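Local coordinates for ABC transporter, substrate-binding protein (Streptococcus pneumoniae, PDB 5G60), which binds short- and long-chain fructooligosaccharides, preferring tetrasaccharides and larger, as the solute-binding component of the FusABC-MsmK import complex, at residues A440-Y445 and Y473-Y478; P83-I88 and G114-F119; V70-W75 and R424-Q429; L58-H63 and V315-E320. One frame throughout, in Å; residues are numbered along the deposited sequence.

Contacts 2, 3 and 4 lie on the same side of the chain's centre. Contact 3 lies between contacts 1 and 4, centres about 18 and 20 Å away, while contact 1 is far from contacts 2 and 4 (about 31 and 35 Å). Contact 4 lies at the start of strand 61-63, in the four-stranded sheet that also holds strand 310-312. Contact 2 touches contact 3, where Tyr117 and Ser118 pack on helix 69-78, and contact 4 through Leu87 and Leu319. Helix 429-456 links contact 3 to contact 1. Contacts 3 and 4 interleave along the sequence and both enclose contact 2, so this part of the protein is built from distant parts of the chain; contact 1 closes last.

Contact 1: residues A440-Y445 and Y473-Y478; sequences ADMNDY and YGLSDY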
loop_
_atom_site.group_PDB
_atom_site.type_symbol
_atom_site.label_atom_id
_atom_site.label_comp_id
_atom_site.label_asym_id
_atom_site.label_seq_id
_atom_site.Cartn_x
_atom_site.Cartn_y
_atom_site.Cartn_z
ATOM N N ALA A 440 -13.128 -15.064 0.253
ATOM C CA ALA A 440 -12.580 -16.054 1.156
ATOM C C ALA A 440 -12.070 -17.280 0.381
ATOM O O ALA A 440 -11.066 -17.817 0.763
ATOM C CB ALA A 440 -13.609 -16.475 2.192
ATOM N N ASP A 441 -12.752 -17.676 -0.710
ATOM C CA ASP A 441 -12.259 -18.703 -1.599
ATOM C C ASP A 441 -11.190 -18.230 -2.587
ATOM O O ASP A 441 -10.140 -18.845 -2.736
ATOM C CB ASP A 441 -13.431 -19.285 -2.392
ATOM C CG ASP A 441 -14.361 -20.156 -1.534
ATOM O OD1 ASP A 441 -13.880 -20.861 -0.601
ATOM O OD2 ASP A 441 -15.573 -20.174 -1.827
ATOM N N MET A 442 -11.471 -17.124 -3.269
ATOM C CA MET A 442 -10.664 -16.720 -4.426
ATOM C C MET A 442 -9.256 -16.302 -4.082
ATOM O O MET A 442 -8.306 -16.652 -4.794
ATOM C CB MET A 442 -11.320 -15.544 -5.201
ATOM C CG MET A 442 -12.530 -15.960 -5.974
ATOM S SD MET A 442 -12.879 -14.836 -7.341
ATOM C CE MET A 442 -12.841 -13.253 -6.461
ATOM N N ASN A 443 -9.147 -15.500 -3.025
ATOM C CA ASN A 443 -7.957 -14.739 -2.812
ATOM C C ASN A 443 -6.711 -15.591 -2.719
ATOM O O ASN A 443 -5.741 -15.406 -3.523
ATOM C CB ASN A 443 -8.110 -13.809 -1.583
ATOM C CG ASN A 443 -8.945 -12.568 -1.876
ATOM O OD1 ASN A 443 -9.582 -12.407 -2.930
ATOM N ND2 ASN A 443 -8.956 -11.691 -0.934
ATOM N N ASP A 444 -6.683 -16.492 -1.741
ATOM C CA ASP A 444 -5.501 -17.339 -1.598
ATOM C C ASP A 444 -5.407 -18.342 -2.762
ATOM O O ASP A 444 -4.297 -18.638 -3.174
ATOM C CB ASP A 444 -5.455 -18.022 -0.236
ATOM C CG ASP A 444 -5.081 -17.044 0.893
ATOM O OD1 ASP A 444 -4.194 -16.183 0.689
ATOM O OD2 ASP A 444 -5.667 -17.122 1.999
ATOM N N TYR A 445 -6.547 -18.815 -3.306
ATOM C CA TYR A 445 -6.548 -19.728 -4.456
ATOM C C TYR A 445 -5.786 -19.109 -5.627
ATOM O O TYR A 445 -4.941 -19.767 -6.222
ATOM C CB TYR A 445 -7.967 -20.054 -4.862
ATOM C CG TYR A 445 -8.125 -20.981 -6.071
ATOM C CD1 TYR A 445 -7.825 -22.343 -5.994
ATOM C CD2 TYR A 445 -8.631 -20.486 -7.287
ATOM C CE1 TYR A 445 -7.989 -23.196 -7.081
ATOM C CE2 TYR A 445 -8.816 -21.320 -8.381
ATOM C CZ TYR A 445 -8.488 -22.645 -8.276
ATOM O OH TYR A 445 -8.665 -23.352 -9.375
ATOM N N TYR A 473 -16.734 -20.559 -7.197
ATOM C CA TYR A 473 -16.643 -19.579 -6.086
ATOM C C TYR A 473 -17.493 -18.328 -6.168
ATOM O O TYR A 473 -17.617 -17.589 -5.182
ATOM C CB TYR A 473 -15.197 -19.125 -5.901
ATOM C CG TYR A 473 -14.219 -20.215 -5.564
ATOM C CD1 TYR A 473 -14.611 -21.402 -4.881
ATOM C CD2 TYR A 473 -12.885 -20.062 -5.895
ATOM C CE1 TYR A 473 -13.685 -22.384 -4.573
ATOM C CE2 TYR A 473 -11.957 -21.032 -5.573
ATOM C CZ TYR A 473 -12.367 -22.183 -4.916
ATOM O OH TYR A 473 -11.412 -23.117 -4.658
ATOM N N GLY A 474 -18.001 -18.036 -7.357
ATOM C CA GLY A 474 -18.927 -16.937 -7.555
ATOM C C GLY A 474 -18.348 -15.737 -8.295
ATOM O O GLY A 474 -18.890 -14.641 -8.206
ATOM N N LEU A 475 -17.280 -15.940 -9.054
ATOM C CA LEU A 475 -16.691 -14.857 -9.792
ATOM C C LEU A 475 -17.721 -13.980 -10.562
ATOM O O LEU A 475 -17.641 -12.759 -10.526
ATOM C CB LEU A 475 -15.592 -15.394 -10.711
ATOM C CG LEU A 475 -14.878 -14.352 -11.576
ATOM C CD1 LEU A 475 -14.315 -13.206 -10.746
ATOM C CD2 LEU A 475 -13.813 -15.059 -12.392
ATOM N N SER A 476 -18.721 -14.585 -11.206
ATOM C CA SER A 476 -19.701 -13.812 -11.997
ATOM C C SER A 476 -20.560 -12.889 -11.171
ATOM O O SER A 476 -20.797 -11.722 -11.576
ATOM C CB SER A 476 -20.676 -14.710 -12.732
ATOM O OG SER A 476 -20.018 -15.254 -13.808
ATOM N N ASP A 477 -21.017 -13.421 -10.032
ATOM C CA ASP A 477 -21.739 -12.604 -9.044
ATOM C C ASP A 477 -20.845 -11.487 -8.537
ATOM O O ASP A 477 -21.257 -10.339 -8.450
ATOM C CB ASP A 477 -22.303 -13.445 -7.889
ATOM C CG ASP A 477 -23.418 -14.412 -8.347
ATOM O OD1 ASP A 477 -24.167 -14.134 -9.311
ATOM O OD2 ASP A 477 -23.539 -15.481 -7.739
ATOM N N TYR A 478 -19.593 -11.827 -8.299
ATOM C CA TYR A 478 -18.613 -10.861 -7.822
ATOM C C TYR A 478 -18.446 -9.709 -8.793
ATOM O O TYR A 478 -18.455 -8.551 -8.408
ATOM C CB TYR A 478 -17.284 -11.567 -7.643
ATOM C CG TYR A 478 -16.161 -10.755 -7.079
ATOM C CD1 TYR A 478 -15.989 -10.696 -5.743
ATOM C CD2 TYR A 478 -15.240 -10.106 -7.900
ATOM C CE1 TYR A 478 -14.967 -9.972 -5.204
ATOM C CE2 TYR A 478 -14.209 -9.377 -7.375
ATOM C CZ TYR A 478 -14.077 -9.331 -6.002
ATOM O OH TYR A 478 -13.088 -8.653 -5.352
HETATM O O HOH W 1 -17.447 -18.612 -2.698
#
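The ring of Tyr473 carries Asp441 on one face and meets Tyr445 at its edge. Asp441 CB sits over the centre of that face, 3.4 Å from the Tyr473 ring centroid, a close CH-pi contact, and the Asp441 carboxylate stacks beside it, toward CD1 of the Tyr473 ring, its plane turned 30° from the ring. The edge of Tyr473 runs into a face of Tyr445 as a T-shaped pair, planes at 89°, with Tyr473 CE2 3.8 Å from Tyr445 CD2. On the Tyr478 ring, one face receives Met442 CE, 3.9 Å from the ring centroid and almost exactly on the normal. The bend at chi3 of Met442 (-51°) turns this methyl toward the ring, leaving SD farther above the same face in a Met-aromatic contact, while SD also touches Leu475 CD1 at 4.0 Å.

These rings join helix 429-456 to the sharp turn between helices 459-472 and 475-490. Gly474, with positive phi, ends the former in a Schellman motif and N-caps the latter, its O accepting a bond from Tyr478 N. Leu475 also lies beside Phe220 and Asp223 of the second calcium site. The hydroxyl of Tyr478 bonds back to Glu439, on the same helix as Met442. At the exposed side a single water bridges the two segments, donating to Asp441 OD2 at 2.6 Å and to Tyr473 O at 2.7 Å.

Contact 2: residues P83-I88 and G114-F119; sequences PVEDLI and GHIYSF
The carboxylate of Glu85 grips two N-H groups of residues 114-119, one through each oxygen. His115 ND1 donates to Glu85 OE2 at a very short 2.5 Å, a His-carboxylate hydrogen bond that uses the syn lone pair and lies nearly in the imidazole plane. Ile116 N reaches Glu85 OE1 at 2.8 Å from above the carboxylate plane. These bonds join the first turn of helix 85-91 to the loop between helix 103-109 and strand 121-123. The bend of Glu85 at chi2 (-86°) folds its chain back so that the carboxylate faces this loop, and its two partners probably hold the group in one rotation.

A backbone bond from Val84 N to Ile116 O, 2.8 Å long, fastens the turn leading into the helix. Pro83 CG lies over one face of the His115 ring, and Pro83 CB touches Tyr117 CE1. Deeper in, Ile88 and Val84 pack against Ile116 and Phe119, in a core that Ile312 of strand 310-312 and Ile326 of helix 319-329 extend. Ile88 CD1 meets Ile116 CD1 at 4.0 Å, while Val84 CG2 presses to within 3.5 Å of Phe119 CZ.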
loop_
_atom_site.group_PDB
_atom_site.type_symbol
_atom_site.label_atom_id
_atom_site.label_comp_id
_atom_site.label_asym_id
_atom_site.label_seq_id
_atom_site.Cartn_x
_atom_site.Cartn_y
_atom_site.Cartn_z
ATOM N N PRO A 83 -21.745 5.139 15.243
ATOM C CA PRO A 83 -21.660 6.172 14.223
ATOM C C PRO A 83 -21.174 7.442 14.889
ATOM O O PRO A 83 -21.372 7.625 16.106
ATOM C CB PRO A 83 -23.068 6.246 13.656
ATOM C CG PRO A 83 -23.964 5.764 14.740
ATOM C CD PRO A 83 -23.125 4.949 15.705
ATOM N N VAL A 84 -20.394 8.209 14.138
ATOM C CA VAL A 84 -19.664 9.335 14.690
ATOM C C VAL A 84 -20.049 10.684 14.087
ATOM O O VAL A 84 -19.492 11.688 14.499
ATOM C CB VAL A 84 -18.128 9.143 14.569
ATOM C CG1 VAL A 84 -17.725 7.845 15.257
ATOM C CG2 VAL A 84 -17.651 9.181 13.129
ATOM N N GLU A 85 -20.971 10.722 13.125
ATOM C CA GLU A 85 -21.217 11.997 12.392
ATOM C C GLU A 85 -21.673 13.164 13.274
ATOM O O GLU A 85 -21.222 14.306 13.068
ATOM C CB GLU A 85 -22.151 11.836 11.174
ATOM C CG GLU A 85 -23.570 11.413 11.465
ATOM C CD GLU A 85 -23.753 9.920 11.557
ATOM O OE1 GLU A 85 -22.733 9.175 11.523
ATOM O OE2 GLU A 85 -24.923 9.492 11.684
ATOM N N ASP A 86 -22.504 12.877 14.270
ATOM C CA ASP A 86 -22.916 13.897 15.261
ATOM C C ASP A 86 -21.706 14.402 16.033
ATOM O O ASP A 86 -21.595 15.610 16.312
ATOM C CB ASP A 86 -23.983 13.338 16.234
ATOM N N LEU A 87 -20.763 13.502 16.348
ATOM C CA LEU A 87 -19.516 13.925 17.057
ATOM C C LEU A 87 -18.644 14.825 16.237
ATOM O O LEU A 87 -17.963 15.697 16.791
ATOM C CB LEU A 87 -18.675 12.756 17.576
ATOM C CG LEU A 87 -19.395 11.766 18.480
ATOM C CD1 LEU A 87 -18.413 10.650 18.826
ATOM C CD2 LEU A 87 -19.972 12.382 19.755
ATOM N N ILE A 88 -18.656 14.641 14.926
ATOM C CA ILE A 88 -17.874 15.522 14.074
ATOM C C ILE A 88 -18.468 16.929 14.090
ATOM O O ILE A 88 -17.723 17.896 14.180
ATOM C CB ILE A 88 -17.778 15.005 12.611
ATOM C CG1 ILE A 88 -16.962 13.705 12.552
ATOM C CG2 ILE A 88 -17.132 16.054 11.701
ATOM C CD1 ILE A 88 -17.210 12.874 11.294
ATOM N N GLY A 114 -26.140 6.173 5.566
ATOM C CA GLY A 114 -26.130 7.557 5.906
ATOM C C GLY A 114 -25.197 7.883 7.041
ATOM O O GLY A 114 -24.933 9.039 7.257
ATOM N N HIS A 115 -24.685 6.882 7.761
ATOM C CA HIS A 115 -23.778 7.154 8.868
ATOM C C HIS A 115 -22.281 7.267 8.468
ATOM O O HIS A 115 -21.849 6.794 7.430
ATOM C CB HIS A 115 -23.984 6.107 9.959
ATOM C CG HIS A 115 -25.356 6.122 10.572
ATOM N ND1 HIS A 115 -25.826 7.177 11.331
ATOM C CD2 HIS A 115 -26.342 5.194 10.571
ATOM C CE1 HIS A 115 -27.043 6.903 11.762
ATOM N NE2 HIS A 115 -27.387 5.713 11.303
ATOM N N ILE A 116 -21.492 7.907 9.309
ATOM C CA ILE A 116 -20.053 7.818 9.227
ATOM C C ILE A 116 -19.603 6.963 10.401
ATOM O O ILE A 116 -20.048 7.190 11.533
ATOM C CB ILE A 116 -19.422 9.172 9.351
ATOM C CG1 ILE A 116 -19.962 10.073 8.245
ATOM C CG2 ILE A 116 -17.902 9.057 9.247
ATOM C CD1 ILE A 116 -19.626 11.519 8.438
ATOM N N TYR A 117 -18.750 5.973 10.133
ATOM C CA TYR A 117 -18.317 5.003 11.170
ATOM C C TYR A 117 -16.845 5.051 11.533
ATOM O O TYR A 117 -16.441 4.334 12.458
ATOM C CB TYR A 117 -18.674 3.585 10.768
ATOM C CG TYR A 117 -20.150 3.310 10.758
ATOM C CD1 TYR A 117 -20.886 3.337 11.923
ATOM C CD2 TYR A 117 -20.802 3.015 9.589
ATOM C CE1 TYR A 117 -22.254 3.077 11.909
ATOM C CE2 TYR A 117 -22.127 2.710 9.570
ATOM C CZ TYR A 117 -22.855 2.746 10.730
ATOM O OH TYR A 117 -24.204 2.474 10.676
ATOM N N SER A 118 -16.080 5.918 10.877
ATOM C CA SER A 118 -14.644 5.879 11.007
ATOM C C SER A 118 -14.024 7.180 10.619
ATOM O O SER A 118 -14.634 7.925 9.849
ATOM C CB SER A 118 -14.046 4.698 10.188
ATOM O OG SER A 118 -14.430 4.655 8.808
ATOM N N PHE A 119 -12.818 7.466 11.155
ATOM C CA PHE A 119 -12.066 8.677 10.834
ATOM C C PHE A 119 -10.948 8.324 9.876
ATOM O O PHE A 119 -10.220 7.362 10.135
ATOM C CB PHE A 119 -11.512 9.338 12.090
ATOM C CG PHE A 119 -12.586 9.680 13.045
ATOM C CD1 PHE A 119 -13.059 8.737 13.936
ATOM C CD2 PHE A 119 -13.225 10.923 12.963
ATOM C CE1 PHE A 119 -14.127 9.043 14.764
ATOM C CE2 PHE A 119 -14.276 11.241 13.817
ATOM C CZ PHE A 119 -14.728 10.305 14.714
#

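Contact 3: residues V70-W75 and R424-Q429; sequences VDLMNW and RVFMTQ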
loop_
_atom_site.group_PDB
_atom_site.type_symbol
_atom_site.label_atom_id
_atom_site.label_comp_id
_atom_site.label_asym_id
_atom_site.label_seq_id
_atom_site.Cartn_x
_atom_site.Cartn_y
_atom_site.Cartn_z
ATOM N N VAL A 70 -16.212 -4.505 5.020
ATOM C CA VAL A 70 -17.089 -5.546 5.584
ATOM C C VAL A 70 -16.965 -5.618 7.117
ATOM O O VAL A 70 -17.978 -5.743 7.823
ATOM C CB VAL A 70 -16.867 -6.906 4.911
ATOM C CG1 VAL A 70 -15.450 -7.422 5.053
ATOM C CG2 VAL A 70 -17.880 -7.922 5.402
ATOM N N ASP A 71 -15.735 -5.524 7.635
ATOM C CA ASP A 71 -15.509 -5.481 9.079
ATOM C C ASP A 71 -16.237 -4.321 9.718
ATOM O O ASP A 71 -16.911 -4.467 10.725
ATOM C CB ASP A 71 -13.998 -5.446 9.419
ATOM C CG ASP A 71 -13.339 -6.808 9.237
ATOM O OD1 ASP A 71 -14.061 -7.770 8.974
ATOM O OD2 ASP A 71 -12.116 -6.963 9.338
ATOM N N LEU A 72 -16.073 -3.159 9.114
ATOM C CA LEU A 72 -16.632 -1.934 9.621
ATOM C C LEU A 72 -18.166 -2.005 9.722
ATOM O O LEU A 72 -18.748 -1.746 10.779
ATOM C CB LEU A 72 -16.159 -0.814 8.688
ATOM C CG LEU A 72 -15.850 0.568 9.167
ATOM C CD1 LEU A 72 -14.907 0.589 10.363
ATOM C CD2 LEU A 72 -15.231 1.282 7.970
ATOM N N MET A 73 -18.817 -2.427 8.648
ATOM C CA MET A 73 -20.253 -2.607 8.666
ATOM C C MET A 73 -20.725 -3.717 9.607
ATOM O O MET A 73 -21.725 -3.543 10.291
ATOM C CB MET A 73 -20.801 -2.816 7.244
ATOM C CG MET A 73 -20.567 -1.605 6.338
ATOM S SD MET A 73 -21.139 -0.032 7.041
ATOM C CE MET A 73 -22.865 -0.468 7.153
ATOM N N ASN A 74 -20.025 -4.856 9.646
ATOM C CA ASN A 74 -20.382 -5.917 10.583
ATOM C C ASN A 74 -20.347 -5.408 12.025
ATOM O O ASN A 74 -21.315 -5.593 12.764
ATOM C CB ASN A 74 -19.517 -7.154 10.365
ATOM C CG ASN A 74 -19.904 -7.890 9.111
ATOM O OD1 ASN A 74 -20.930 -7.572 8.477
ATOM N ND2 ASN A 74 -19.081 -8.859 8.707
ATOM N N TRP A 75 -19.272 -4.715 12.381
ATOM C CA TRP A 75 -19.116 -4.133 13.699
ATOM C C TRP A 75 -20.228 -3.102 14.032
ATOM O O TRP A 75 -20.693 -3.039 15.188
ATOM C CB TRP A 75 -17.752 -3.425 13.819
ATOM C CG TRP A 75 -16.572 -4.289 13.750
ATOM C CD1 TRP A 75 -16.514 -5.654 13.916
ATOM C CD2 TRP A 75 -15.243 -3.859 13.528
ATOM N NE1 TRP A 75 -15.219 -6.089 13.764
ATOM C CE2 TRP A 75 -14.416 -5.004 13.549
ATOM C CE3 TRP A 75 -14.661 -2.618 13.306
ATOM C CZ2 TRP A 75 -13.060 -4.937 13.345
ATOM C CZ3 TRP A 75 -13.301 -2.558 13.085
ATOM C CH2 TRP A 75 -12.516 -3.715 13.112
ATOM N N ARG A 424 -13.184 4.214 -4.909
ATOM C CA ARG A 424 -13.336 3.727 -3.552
ATOM C C ARG A 424 -14.767 3.823 -3.065
ATOM O O ARG A 424 -15.097 4.679 -2.248
ATOM C CB ARG A 424 -12.404 4.504 -2.613
ATOM C CG ARG A 424 -12.261 3.925 -1.193
ATOM C CD ARG A 424 -11.610 2.550 -1.107
ATOM N NE ARG A 424 -10.379 2.464 -1.892
ATOM C CZ ARG A 424 -9.143 2.840 -1.498
ATOM N NH1 ARG A 424 -8.882 3.346 -0.268
ATOM N NH2 ARG A 424 -8.137 2.705 -2.372
ATOM N N VAL A 425 -15.617 2.926 -3.532
ATOM C CA VAL A 425 -17.004 2.963 -3.135
ATOM C C VAL A 425 -17.204 2.363 -1.756
ATOM O O VAL A 425 -16.353 1.626 -1.262
ATOM C CB VAL A 425 -17.899 2.220 -4.138
ATOM C CG1 VAL A 425 -17.702 2.842 -5.504
ATOM C CG2 VAL A 425 -17.643 0.708 -4.151
ATOM N N PHE A 426 -18.373 2.634 -1.185
ATOM C CA PHE A 426 -18.780 2.055 0.059
ATOM C C PHE A 426 -20.009 1.187 -0.177
ATOM O O PHE A 426 -21.088 1.671 -0.281
ATOM C CB PHE A 426 -19.049 3.186 1.034
ATOM C CG PHE A 426 -18.855 2.827 2.468
ATOM C CD1 PHE A 426 -19.093 1.537 2.941
ATOM C CD2 PHE A 426 -18.526 3.833 3.388
ATOM C CE1 PHE A 426 -18.961 1.246 4.272
ATOM C CE2 PHE A 426 -18.418 3.535 4.731
ATOM C CZ PHE A 426 -18.609 2.241 5.167
ATOM N N MET A 427 -19.833 -0.120 -0.295
ATOM C CA MET A 427 -20.945 -0.962 -0.630
ATOM C C MET A 427 -21.862 -1.164 0.571
ATOM O O MET A 427 -21.476 -0.923 1.738
ATOM C CB MET A 427 -20.473 -2.287 -1.145
ATOM C CG MET A 427 -19.592 -2.188 -2.387
ATOM S SD MET A 427 -19.202 -3.855 -2.975
ATOM C CE MET A 427 -18.296 -3.398 -4.455
ATOM N N THR A 428 -23.054 -1.645 0.296
ATOM C CA THR A 428 -23.983 -1.984 1.374
ATOM C C THR A 428 -23.439 -3.166 2.188
ATOM O O THR A 428 -22.558 -3.915 1.713
ATOM C CB THR A 428 -25.339 -2.408 0.845
ATOM O OG1 THR A 428 -25.191 -3.513 -0.061
ATOM C CG2 THR A 428 -26.050 -1.213 0.127
ATOM N N GLN A 429 -23.996 -3.365 3.386
ATOM C CA GLN A 429 -23.505 -4.444 4.235
ATOM C C GLN A 429 -23.697 -5.796 3.555
ATOM O O GLN A 429 -22.749 -6.652 3.542
ATOM C CB GLN A 429 -24.128 -4.447 5.634
ATOM C CG GLN A 429 -23.286 -5.267 6.624
ATOM C CD GLN A 429 -24.069 -6.225 7.503
ATOM O OE1 GLN A 429 -25.144 -6.685 7.144
ATOM N NE2 GLN A 429 -23.510 -6.543 8.667
#
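Successive bends at chi2 (-52°) and chi3 (-62°) of Met73 curl its chain so that SD comes beside the ring of Phe426. SD lies 3.7 Å from Phe426 CE1 and 4.8 Å from the centroid of the Phe426 ring, an oblique Met-aromatic contact in which the sulfur sits neither squarely over the face nor in the ring plane. Met73 CG adds an apolar touch on the same CE1 atom, and Leu72 CD2 makes a looser one at Phe426 CZ, 4.5 Å away.

Gln429 supplies the other half of the contact. Its CG packs on Met73 CB at 3.5 Å, and the side chain then carries its amide across the surface of helix 69-78 to Asn74. Gln429 NE2 stands 2.8 Å from Asn74 OD1, with the two amide planes almost perpendicular, 88° apart. The aliphatic part of Gln429 thus covers the buried Met73, while its amide lies with that of Asn74 at the partly exposed border of the interface.

Gln429 opens helix 429-456, and Thr428 is its N-cap, with OG1 accepting a bond from Asp431 N. The contact therefore sets the start of this long helix against helix 69-78, and farther along the same pair of helices Leu432 packs on both Met73 and Val70. Helix 475-490 closes in beside the connecting segment, its Tyr485 bonding Thr428 N, and the loop carrying Ser118 lies against Leu72.

Contact 4: residues L58-H63 and V315-E320; sequences LPDAIH and VNKNLE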
loop_
_atom_site.group_PDB
_atom_site.type_symbol
_atom_site.label_atom_id
_atom_site.label_comp_id
_atom_site.label_asym_id
_atom_site.label_seq_id
_atom_site.Cartn_x
_atom_site.Cartn_y
_atom_site.Cartn_z
ATOM N N LEU A 58 -13.050 -4.764 24.670
ATOM C CA LEU A 58 -12.951 -3.629 23.739
ATOM C C LEU A 58 -12.267 -2.480 24.414
ATOM O O LEU A 58 -12.549 -2.213 25.558
ATOM C CB LEU A 58 -14.309 -3.127 23.302
ATOM C CG LEU A 58 -15.218 -3.910 22.378
ATOM C CD1 LEU A 58 -14.444 -4.720 21.348
ATOM C CD2 LEU A 58 -16.118 -4.796 23.208
ATOM N N PRO A 59 -11.403 -1.765 23.703
ATOM C CA PRO A 59 -10.895 -0.492 24.220
ATOM C C PRO A 59 -11.982 0.597 24.079
ATOM O O PRO A 59 -13.135 0.282 23.733
ATOM C CB PRO A 59 -9.753 -0.198 23.280
ATOM C CG PRO A 59 -10.263 -0.717 21.954
ATOM C CD PRO A 59 -11.149 -1.888 22.262
ATOM N N ASP A 60 -11.617 1.844 24.332
ATOM C CA ASP A 60 -12.494 2.992 24.035
ATOM C C ASP A 60 -12.576 3.289 22.523
ATOM O O ASP A 60 -13.597 3.795 22.015
ATOM C CB ASP A 60 -12.020 4.266 24.784
ATOM C CG ASP A 60 -12.213 4.147 26.284
ATOM O OD1 ASP A 60 -13.346 3.764 26.694
ATOM O OD2 ASP A 60 -11.232 4.357 27.040
ATOM N N ALA A 61 -11.488 3.012 21.823
ATOM C CA ALA A 61 -11.419 3.250 20.393
ATOM C C ALA A 61 -10.248 2.433 19.869
ATOM O O ALA A 61 -9.302 2.153 20.635
ATOM C CB ALA A 61 -11.187 4.725 20.142
ATOM N N ILE A 62 -10.294 2.074 18.579
ATOM C CA ILE A 62 -9.199 1.385 17.895
ATOM C C ILE A 62 -8.561 2.378 16.951
ATOM O O ILE A 62 -9.192 2.821 15.964
ATOM C CB ILE A 62 -9.666 0.108 17.156
ATOM C CG1 ILE A 62 -10.364 -0.837 18.127
ATOM C CG2 ILE A 62 -8.475 -0.622 16.519
ATOM C CD1 ILE A 62 -11.199 -1.933 17.492
ATOM N N HIS A 63 -7.315 2.725 17.282
ATOM C CA HIS A 63 -6.502 3.692 16.580
ATOM C C HIS A 63 -5.660 2.997 15.509
ATOM O O HIS A 63 -5.271 1.830 15.683
ATOM C CB HIS A 63 -5.632 4.375 17.632
ATOM C CG HIS A 63 -4.625 5.367 17.120
ATOM N ND1 HIS A 63 -3.344 5.010 16.753
ATOM C CD2 HIS A 63 -4.684 6.721 17.008
ATOM C CE1 HIS A 63 -2.671 6.090 16.404
ATOM N NE2 HIS A 63 -3.455 7.143 16.549
ATOM N N VAL A 315 -18.532 0.921 24.056
ATOM C CA VAL A 315 -18.233 0.995 25.476
ATOM C C VAL A 315 -17.551 2.311 25.819
ATOM O O VAL A 315 -17.331 2.579 26.982
ATOM C CB VAL A 315 -17.409 -0.233 25.980
ATOM C CG1 VAL A 315 -18.187 -1.550 25.767
ATOM C CG2 VAL A 315 -16.004 -0.318 25.339
ATOM N N ASN A 316 -17.234 3.143 24.830
ATOM C CA ASN A 316 -16.468 4.346 25.074
ATOM C C ASN A 316 -17.109 5.185 26.170
ATOM O O ASN A 316 -18.318 5.379 26.221
ATOM C CB ASN A 316 -16.282 5.179 23.801
ATOM C CG ASN A 316 -15.347 6.379 23.993
ATOM O OD1 ASN A 316 -15.614 7.289 24.791
ATOM N ND2 ASN A 316 -14.269 6.425 23.219
ATOM N N LYS A 317 -16.224 5.702 27.002
ATOM C CA LYS A 317 -16.553 6.321 28.258
ATOM C C LYS A 317 -17.050 7.712 27.950
ATOM O O LYS A 317 -18.143 8.077 28.314
ATOM C CB LYS A 317 -15.290 6.423 29.156
ATOM C CG LYS A 317 -14.344 5.245 29.134
ATOM C CD LYS A 317 -13.293 5.394 30.222
ATOM C CE LYS A 317 -12.167 4.374 30.078
ATOM N NZ LYS A 317 -10.811 5.006 30.042
ATOM N N ASN A 318 -16.212 8.454 27.244
ATOM C CA ASN A 318 -16.333 9.870 27.123
ATOM C C ASN A 318 -16.262 10.250 25.656
ATOM O O ASN A 318 -15.180 10.534 25.106
ATOM C CB ASN A 318 -15.208 10.522 27.924
ATOM C CG ASN A 318 -15.364 12.046 28.056
ATOM O OD1 ASN A 318 -16.171 12.692 27.365
ATOM N ND2 ASN A 318 -14.552 12.630 28.936
ATOM N N LEU A 319 -17.437 10.274 25.036
ATOM C CA LEU A 319 -17.496 10.499 23.614
ATOM C C LEU A 319 -16.995 11.867 23.263
ATOM O O LEU A 319 -16.287 12.023 22.264
ATOM C CB LEU A 319 -18.892 10.238 23.044
ATOM C CG LEU A 319 -19.346 8.778 23.034
ATOM C CD1 LEU A 319 -20.715 8.704 22.375
ATOM C CD2 LEU A 319 -18.355 7.849 22.317
ATOM N N GLU A 320 -17.313 12.861 24.083
ATOM C CA GLU A 320 -16.867 14.227 23.761
ATOM C C GLU A 320 -15.364 14.359 23.841
ATOM O O GLU A 320 -14.764 15.052 23.024
ATOM C CB GLU A 320 -17.525 15.296 24.649
ATOM C CG GLU A 320 -16.958 16.698 24.402
ATOM C CD GLU A 320 -17.717 17.786 25.134
ATOM O OE1 GLU A 320 -18.707 17.456 25.820
ATOM O OE2 GLU A 320 -17.309 18.957 25.027
#
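From CB outward, the side chain of Asp60 reaches toward residues 316 and 317. Asp60 CB lies 3.5 Å from Asn316 ND2, and CG lies across the aliphatic chain of Lys317, near its CG and CE. Asp60 OD1 makes a tight contact with Lys317 CG and accepts a weak, long bond from Lys317 N at 3.5 Å. At the tip, OD2 forms a salt bridge to Lys317 NZ at 3.1 Å, the bend of the lysine at chi4 (126°) turning the ammonium group toward it. OD2 also accepts a bond from Lys6 N of strand 5-10, which probably steadies the carboxylate.

The backbone of Asp60 is held too. Asn316 ND2 donates to Asp60 O at 3.0 Å from above the carbonyl plane, and the same nitrogen is hydrogen-bonded to Thr322 OG1 in the following helix. Nearer the surface, Val315 CG2 rests against Leu58 CB, 3.9 Å away, and against Pro59 O.

The contact thus spans the entry to strand 61-63 and the turn between strand 310-312 and helix 319-329, whose N-cap is Asn318. Strand 61-63 lies between parallel strand 5-10 and antiparallel strand 310-312, with helix 45-54 packed on Leu58 and Ile62.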